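Local coordinates for protein ribosome biogenesis GTPase A (Thermotoga maritima, PDB 3CNL) that binds GTP as a circularly permuted GTPase, probably hydrolyses it, and is probably required for a late step of 50S ribosomal subunit assembly, at residues Gln138-Ser141 with Lys147-Asp150. Numbering follows the deposited sequence.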
# COMPACT_ATOMS: atom_id res chain seq x y z
N GLN A 138 16.16 0.25 -16.64
CA GLN A 138 15.84 0.68 -18.00
C GLN A 138 14.61 1.57 -18.02
O GLN A 138 13.73 1.46 -17.16
CB GLN A 138 15.63 -0.54 -18.92
CG GLN A 138 16.90 -1.37 -19.18
CD GLN A 138 17.90 -0.67 -20.07
OE1 GLN A 138 18.89 -0.09 -19.59
NE2 GLN A 138 17.66 -0.69 -21.37
N TRP A 139 14.56 2.47 -18.99
CA TRP A 139 13.35 3.25 -19.22
C TRP A 139 12.45 2.53 -20.21
O TRP A 139 12.92 1.73 -21.04
CB TRP A 139 13.69 4.62 -19.79
CG TRP A 139 14.66 5.39 -19.00
CD1 TRP A 139 16.02 5.38 -19.14
CD2 TRP A 139 14.37 6.31 -17.94
NE1 TRP A 139 16.59 6.24 -18.24
CE2 TRP A 139 15.60 6.82 -17.49
CE3 TRP A 139 13.19 6.75 -17.34
CZ2 TRP A 139 15.69 7.76 -16.45
CZ3 TRP A 139 13.27 7.67 -16.32
CH2 TRP A 139 14.51 8.17 -15.87
N PHE A 140 11.16 2.80 -20.09
CA PHE A 140 10.24 2.65 -21.20
C PHE A 140 9.62 4.01 -21.44
O PHE A 140 9.59 4.86 -20.54
CB PHE A 140 9.20 1.54 -20.98
CG PHE A 140 8.21 1.80 -19.86
CD1 PHE A 140 8.53 1.47 -18.55
CD2 PHE A 140 6.94 2.31 -20.14
CE1 PHE A 140 7.62 1.69 -17.51
CE2 PHE A 140 6.01 2.54 -19.12
CZ PHE A 140 6.36 2.23 -17.80
N SER A 141 9.16 4.25 -22.66
CA SER A 141 8.65 5.56 -23.02
C SER A 141 7.18 5.43 -23.32
O SER A 141 6.75 4.42 -23.89
CB SER A 141 9.39 6.11 -24.24
OG SER A 141 10.79 6.13 -24.01
N LYS A 147 9.30 9.39 -20.15
CA LYS A 147 10.09 8.22 -19.77
C LYS A 147 9.72 7.73 -18.37
O LYS A 147 9.64 8.53 -17.44
CB LYS A 147 11.58 8.58 -19.80
CG LYS A 147 12.20 8.54 -21.18
CD LYS A 147 13.66 8.90 -21.12
CE LYS A 147 14.28 8.85 -22.50
NZ LYS A 147 13.70 9.90 -23.38
N ILE A 148 9.48 6.43 -18.24
CA ILE A 148 9.24 5.82 -16.91
C ILE A 148 10.23 4.68 -16.61
O ILE A 148 10.38 3.78 -17.44
CB ILE A 148 7.74 5.39 -16.75
CG1 ILE A 148 6.83 6.60 -17.03
CG2 ILE A 148 7.46 4.85 -15.32
CD1 ILE A 148 5.40 6.27 -17.44
N LEU A 149 10.94 4.75 -15.48
CA LEU A 149 11.83 3.66 -15.02
C LEU A 149 11.05 2.36 -14.88
O LEU A 149 9.99 2.34 -14.25
CB LEU A 149 12.50 4.00 -13.69
CG LEU A 149 13.63 5.03 -13.73
CD1 LEU A 149 14.06 5.43 -12.34
CD2 LEU A 149 14.83 4.50 -14.51
N ASP A 150 11.58 1.27 -15.44
CA ASP A 150 10.82 0.03 -15.49
C ASP A 150 10.86 -0.77 -14.17
O ASP A 150 10.23 -1.83 -14.08
CB ASP A 150 11.22 -0.86 -16.69
CG ASP A 150 12.60 -1.45 -16.56
OD1 ASP A 150 13.39 -1.05 -15.66
OD2 ASP A 150 12.94 -2.33 -17.38
O HOH W 1 11.40 8.80 -24.37
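W139 lies between two side chains of the facing strand, a worked example of how an antiparallel beta hairpin finishes the edge of a GTPase sheet. L149 CD2 sits over the centre of the six-membered ring of W139, 3.7 Å from the centroid and 3° off the normal, a CH-pi contact; K147 CD covers the opposite face nearer the rim, the lysine chain crossing the indole at about a right angle. On the face that carries F140 and I148, the F140 ring lies over I148, with CZ 3.6 Å from I148 CB. The F140 chi1 of 66° sets CG between backbone N and carbonyl carbon, which swings the ring over I148, while D150 CB approaches the ring edge.

Behind these side chains, F140 and I148 form the hydrogen-bonded pair, their amides and carbonyls joined reciprocally: F140 N to I148 O at 2.9 Å and I148 N to F140 O at 2.8 Å. Farther out, the 139-141 strand is outermost in the sheet, whereas K147 and L149 both make backbone hydrogen bonds to V102 of strand 101-106, which leads toward the nucleotide-binding P-loop. Helix 112-120 packs on F140 through I116 and L119, and R101 makes a cation-pi contact with W139. One water bridges S141 OG and K147 NZ. Just before strand 139-141 begins, D150 N donates to Q138 O at 2.8 Å, and Q138 N reaches D150 OD1 at 3.2 Å from above the carboxylate plane.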